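Local coordinates for LC-Est1C (Uncultured organism, PDB 3WYD), which is the C-terminal esterase domain of a metagenome-derived enzyme and probably hydrolyses carboxylic ester bonds as a carboxylesterase, at residues Gly142-Ile155 and Arg172-Glu186. Residues are numbered along the deposited sequence; the frame is centred on the assembly and turned at random.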
loop_
_atom_site.group_PDB
_atom_site.type_symbol
_atom_site.label_atom_id
_atom_site.label_comp_id
_atom_site.label_asym_id
_atom_site.label_seq_id
_atom_site.Cartn_x
_atom_site.Cartn_y
_atom_site.Cartn_z
ATOM N N GLY A 142 3.222 -9.064 -4.012
ATOM C CA GLY A 142 1.883 -8.468 -3.995
ATOM C C GLY A 142 0.782 -9.436 -3.638
ATOM O O GLY A 142 0.965 -10.397 -2.893
ATOM N N GLY A 143 -0.375 -9.155 -4.186
ATOM C CA GLY A 143 -1.574 -9.898 -3.855
ATOM C C GLY A 143 -2.737 -9.289 -4.595
ATOM O O GLY A 143 -2.562 -8.386 -5.440
ATOM N N GLY A 144 -3.934 -9.806 -4.319
ATOM C CA GLY A 144 -5.108 -9.212 -4.945
ATOM C C GLY A 144 -6.352 -10.042 -4.714
ATOM O O GLY A 144 -6.460 -10.717 -3.679
ATOM N N ASN A 145 -7.284 -9.943 -5.666
ATOM C CA ASN A 145 -8.578 -10.621 -5.555
ATOM C C ASN A 145 -8.487 -11.861 -6.408
ATOM O O ASN A 145 -8.479 -11.781 -7.656
ATOM C CB ASN A 145 -9.666 -9.732 -6.140
ATOM C CG ASN A 145 -10.996 -10.486 -6.297
ATOM O OD1 ASN A 145 -11.207 -11.525 -5.669
ATOM N ND2 ASN A 145 -11.801 -10.052 -7.257
ATOM N N PRO A 146 -8.386 -13.011 -5.764
ATOM C CA PRO A 146 -8.220 -14.219 -6.601
ATOM C C PRO A 146 -9.384 -14.463 -7.575
ATOM O O PRO A 146 -9.205 -15.093 -8.634
ATOM C CB PRO A 146 -8.041 -15.353 -5.581
ATOM C CG PRO A 146 -8.544 -14.779 -4.244
ATOM C CD PRO A 146 -8.271 -13.287 -4.320
ATOM N N LEU A 147 -10.572 -13.981 -7.228
ATOM C CA LEU A 147 -11.721 -14.113 -8.138
ATOM C C LEU A 147 -11.626 -13.351 -9.453
ATOM O O LEU A 147 -12.396 -13.616 -10.381
ATOM C CB LEU A 147 -13.040 -13.816 -7.392
ATOM C CG LEU A 147 -13.324 -14.770 -6.219
ATOM C CD1 LEU A 147 -14.534 -14.314 -5.327
ATOM C CD2 LEU A 147 -13.514 -16.252 -6.684
ATOM N N GLY A 148 -10.653 -12.453 -9.583
ATOM C CA GLY A 148 -10.429 -11.732 -10.828
ATOM C C GLY A 148 -9.428 -12.385 -11.770
ATOM O O GLY A 148 -9.138 -11.864 -12.839
ATOM N N MET A 149 -8.840 -13.495 -11.354
ATOM C CA MET A 149 -7.815 -14.122 -12.181
ATOM C C MET A 149 -8.398 -14.678 -13.497
ATOM O O MET A 149 -7.700 -14.731 -14.534
ATOM C CB MET A 149 -7.067 -15.188 -11.371
ATOM C CG MET A 149 -6.259 -14.560 -10.163
ATOM S SD MET A 149 -4.923 -13.503 -10.641
ATOM C CE MET A 149 -3.807 -14.711 -11.326
ATOM N N ALA A 150 -9.688 -15.054 -13.529
ATOM C CA ALA A 150 -10.242 -15.536 -14.779
ATOM C C ALA A 150 -10.219 -14.479 -15.923
ATOM O O ALA A 150 -9.977 -14.803 -17.098
ATOM C CB ALA A 150 -11.710 -16.003 -14.530
ATOM N N ASN A 151 -10.339 -13.212 -15.491
ATOM C CA ASN A 151 -10.352 -12.017 -16.352
ATOM C C ASN A 151 -9.057 -11.869 -17.141
ATOM O O ASN A 151 -9.061 -11.290 -18.233
ATOM C CB ASN A 151 -10.487 -10.705 -15.503
ATOM C CG ASN A 151 -11.890 -10.476 -14.977
ATOM O OD1 ASN A 151 -12.749 -11.347 -15.077
ATOM N ND2 ASN A 151 -12.125 -9.292 -14.399
ATOM N N ILE A 152 -7.970 -12.380 -16.565
ATOM C CA ILE A 152 -6.613 -12.170 -17.105
ATOM C C ILE A 152 -5.923 -13.510 -17.383
ATOM O O ILE A 152 -4.699 -13.582 -17.495
ATOM C CB ILE A 152 -5.729 -11.273 -16.159
ATOM C CG1 ILE A 152 -5.651 -11.875 -14.752
ATOM C CG2 ILE A 152 -6.312 -9.874 -16.104
ATOM C CD1 ILE A 152 -4.622 -11.127 -13.838
ATOM N N ALA A 153 -6.712 -14.576 -17.530
ATOM C CA ALA A 153 -6.131 -15.897 -17.788
ATOM C C ALA A 153 -5.392 -16.003 -19.112
ATOM O O ALA A 153 -4.568 -16.891 -19.280
ATOM C CB ALA A 153 -7.215 -16.978 -17.686
ATOM N N HIS A 154 -5.706 -15.110 -20.062
ATOM C CA HIS A 154 -4.970 -15.065 -21.304
ATOM C C HIS A 154 -3.654 -14.302 -21.234
ATOM O O HIS A 154 -2.941 -14.226 -22.228
ATOM C CB HIS A 154 -5.860 -14.384 -22.350
ATOM C CG HIS A 154 -6.220 -12.978 -21.996
ATOM N ND1 HIS A 154 -7.079 -12.668 -20.963
ATOM C CD2 HIS A 154 -5.799 -11.794 -22.507
ATOM C CE1 HIS A 154 -7.181 -11.353 -20.858
ATOM N NE2 HIS A 154 -6.416 -10.801 -21.789
ATOM N N ILE A 155 -3.346 -13.717 -20.073
ATOM C CA ILE A 155 -2.105 -12.938 -19.914
ATOM C C ILE A 155 -1.075 -13.756 -19.134
ATOM O O ILE A 155 -1.311 -14.080 -17.969
ATOM C CB ILE A 155 -2.373 -11.626 -19.153
ATOM C CG1 ILE A 155 -3.517 -10.849 -19.858
ATOM C CG2 ILE A 155 -1.084 -10.775 -19.084
ATOM C CD1 ILE A 155 -3.887 -9.580 -19.115
ATOM N N ARG A 172 -0.598 -14.454 0.068
ATOM C CA ARG A 172 -1.283 -13.510 -0.845
ATOM C C ARG A 172 -0.902 -13.786 -2.299
ATOM O O ARG A 172 -1.777 -13.672 -3.177
ATOM C CB ARG A 172 -0.997 -12.046 -0.461
ATOM C CG ARG A 172 -1.418 -11.667 0.951
ATOM C CD ARG A 172 -2.938 -11.884 1.189
ATOM N NE ARG A 172 -3.269 -11.516 2.556
ATOM C CZ ARG A 172 -3.081 -12.309 3.606
ATOM N NH1 ARG A 172 -2.850 -13.612 3.444
ATOM N NH2 ARG A 172 -3.247 -11.836 4.838
ATOM N N SER A 173 0.325 -14.258 -2.573
ATOM C CA SER A 173 0.639 -14.660 -3.941
ATOM C C SER A 173 0.138 -16.085 -4.171
ATOM O O SER A 173 -0.295 -16.425 -5.283
ATOM C CB SER A 173 2.136 -14.570 -4.226
ATOM O OG SER A 173 2.480 -13.248 -4.569
ATOM N N ARG A 174 0.273 -16.959 -3.171
ATOM C CA ARG A 174 -0.088 -18.365 -3.401
ATOM C C ARG A 174 -1.537 -18.469 -3.842
ATOM O O ARG A 174 -1.846 -19.262 -4.729
ATOM C CB ARG A 174 0.151 -19.184 -2.140
ATOM C CG ARG A 174 1.584 -19.382 -1.770
ATOM C CD ARG A 174 1.688 -20.121 -0.423
ATOM N NE ARG A 174 3.070 -20.431 -0.095
ATOM C CZ ARG A 174 3.485 -20.852 1.101
ATOM N NH1 ARG A 174 2.611 -20.977 2.096
ATOM N NH2 ARG A 174 4.780 -21.026 1.315
ATOM N N VAL A 175 -2.438 -17.713 -3.230
ATOM C CA VAL A 175 -3.853 -17.851 -3.578
ATOM C C VAL A 175 -4.136 -17.365 -5.001
ATOM O O VAL A 175 -5.035 -17.876 -5.673
ATOM C CB VAL A 175 -4.789 -17.203 -2.572
ATOM C CG1 VAL A 175 -4.676 -17.933 -1.205
ATOM C CG2 VAL A 175 -4.547 -15.704 -2.458
ATOM N N MET A 176 -3.354 -16.390 -5.475
ATOM C CA MET A 176 -3.546 -15.877 -6.821
ATOM C C MET A 176 -3.042 -16.865 -7.869
ATOM O O MET A 176 -3.701 -17.121 -8.840
ATOM C CB MET A 176 -2.768 -14.570 -6.983
ATOM C CG MET A 176 -3.190 -13.444 -6.068
ATOM S SD MET A 176 -4.891 -12.855 -6.335
ATOM C CE MET A 176 -4.570 -11.626 -7.595
ATOM N N VAL A 177 -1.893 -17.472 -7.600
ATOM C CA VAL A 177 -1.335 -18.514 -8.469
ATOM C C VAL A 177 -2.307 -19.705 -8.522
ATOM O O VAL A 177 -2.550 -20.236 -9.609
ATOM C CB VAL A 177 0.047 -18.961 -7.969
ATOM C CG1 VAL A 177 0.580 -20.136 -8.814
ATOM C CG2 VAL A 177 1.037 -17.814 -8.050
ATOM N N GLU A 178 -2.835 -20.126 -7.372
ATOM C CA GLU A 178 -3.798 -21.252 -7.327
ATOM C C GLU A 178 -5.011 -20.942 -8.192
ATOM O O GLU A 178 -5.438 -21.783 -9.027
ATOM C CB GLU A 178 -4.188 -21.489 -5.864
ATOM C CG GLU A 178 -5.203 -22.543 -5.577
ATOM C CD GLU A 178 -5.340 -22.725 -4.078
ATOM O OE1 GLU A 178 -5.834 -21.784 -3.398
ATOM O OE2 GLU A 178 -4.772 -23.706 -3.564
ATOM N N ALA A 179 -5.555 -19.719 -8.062
ATOM C CA ALA A 179 -6.712 -19.352 -8.853
ATOM C C ALA A 179 -6.352 -19.285 -10.343
ATOM O O ALA A 179 -7.124 -19.694 -11.218
ATOM C CB ALA A 179 -7.325 -17.987 -8.364
ATOM N N ALA A 180 -5.189 -18.752 -10.664
ATOM C CA ALA A 180 -4.776 -18.654 -12.065
ATOM C C ALA A 180 -4.850 -20.021 -12.746
ATOM O O ALA A 180 -5.227 -20.135 -13.930
ATOM C CB ALA A 180 -3.336 -18.093 -12.138
ATOM N N LYS A 181 -4.305 -21.008 -12.054
ATOM C CA LYS A 181 -4.235 -22.361 -12.610
ATOM C C LYS A 181 -5.613 -22.978 -12.864
ATOM O O LYS A 181 -5.778 -23.798 -13.796
ATOM C CB LYS A 181 -3.394 -23.249 -11.708
ATOM C CG LYS A 181 -1.910 -22.869 -11.754
ATOM C CD LYS A 181 -1.098 -23.769 -10.826
ATOM C CE LYS A 181 0.398 -23.626 -11.119
ATOM N NZ LYS A 181 0.869 -24.615 -12.158
ATOM N N LYS A 182 -6.612 -22.548 -12.080
ATOM C CA LYS A 182 -7.985 -23.013 -12.275
ATOM C C LYS A 182 -8.653 -22.443 -13.526
ATOM O O LYS A 182 -9.749 -22.884 -13.901
ATOM C CB LYS A 182 -8.829 -22.732 -11.026
ATOM C CG LYS A 182 -8.319 -23.416 -9.779
ATOM C CD LYS A 182 -9.230 -23.055 -8.590
ATOM C CE LYS A 182 -8.743 -23.782 -7.371
ATOM N NZ LYS A 182 -9.598 -23.410 -6.191
ATOM N N HIS A 183 -7.955 -21.557 -14.235
ATOM C CA HIS A 183 -8.481 -21.012 -15.471
ATOM C C HIS A 183 -7.507 -21.178 -16.632
ATOM O O HIS A 183 -7.704 -20.582 -17.678
ATOM C CB HIS A 183 -8.766 -19.514 -15.264
ATOM C CG HIS A 183 -9.895 -19.291 -14.337
ATOM N ND1 HIS A 183 -11.191 -19.613 -14.685
ATOM C CD2 HIS A 183 -9.906 -19.007 -13.014
ATOM C CE1 HIS A 183 -11.965 -19.476 -13.618
ATOM N NE2 HIS A 183 -11.214 -19.069 -12.606
ATOM N N GLY A 184 -6.482 -22.024 -16.469
ATOM C CA GLY A 184 -5.580 -22.363 -17.570
ATOM C C GLY A 184 -4.610 -21.258 -17.918
ATOM O O GLY A 184 -4.019 -21.274 -19.007
ATOM N N THR A 185 -4.262 -20.442 -16.917
ATOM C CA THR A 185 -3.314 -19.339 -17.171
ATOM C C THR A 185 -1.925 -19.920 -17.416
ATOM O O THR A 185 -1.492 -20.824 -16.698
ATOM C CB THR A 185 -3.243 -18.441 -15.922
ATOM O OG1 THR A 185 -4.574 -18.067 -15.548
ATOM C CG2 THR A 185 -2.466 -17.187 -16.143
ATOM N N GLU A 186 -1.158 -19.274 -18.298
ATOM C CA GLU A 186 0.268 -19.566 -18.369
ATOM C C GLU A 186 0.967 -18.792 -17.261
ATOM O O GLU A 186 1.011 -17.567 -17.287
ATOM C CB GLU A 186 0.838 -19.186 -19.739
ATOM C CG GLU A 186 2.330 -19.539 -19.826
ATOM C CD GLU A 186 3.037 -19.026 -21.051
ATOM O OE1 GLU A 186 2.399 -18.485 -21.990
ATOM O OE2 GLU A 186 4.276 -19.238 -21.017
HETATM O O HOH W 1 3.202 -11.042 -6.117
HETATM O O HOH W 2 -3.968 -12.131 -2.593
HETATM O O HOH W 3 -4.988 -15.392 -14.423
HETATM O O HOH W 4 -1.847 -16.954 -19.813
HETATM O O HOH W 5 -5.138 -19.021 -21.212
#
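Met149 and Met176 meet at about a right angle, the sulfur of Met149 lying 3.6 Å from Met176 CE. Both chains are bent at chi2 and chi3; in Met149 (-66° and -69°) this turns the methyl toward the helix, where CE lies 3.5 Å from Ala180 CB and equally close to the carbonyl oxygen of Met176. Met176 in turn runs against the Gly143-Pro146 backbone, its SD 3.5 Å from Pro146 N, and its CE packs on Gly144 CA, close to where a beta carbon would project. Pro146 crosses Met176 at about a right angle, CD against SD, and its CB touches Ala179 CB at 3.9 Å.

Past the end of the helix, the His183 ring lies face-on to Ala150, whose CB makes a CH-pi contact 3.5 Å above the ring centre, only 6° off the normal. Ala153 CB packs 3.6 Å from Thr185 OG1, and Thr185 CA makes a CA-H...O contact with Ala153 O (3.5 Å). The helix closes in a Schellman motif with Gly184 as C-prime residue, and Ala180 O accepts from His183 N, Thr185 N and Thr185 OG1. The hydrogen-bonded links between the segments run through waters, as from Thr185 OG1 to Met149 O and Arg172 O to Gly144 N.

The 3-10 segment 146-151 thus packs on helix 171-181 of the alpha/beta-hydrolase fold. Met149 touches Met128 and Met176 touches Trp124, both of helix 118-129, while strands 157-162 and 187-192 adjoin helix 171-181.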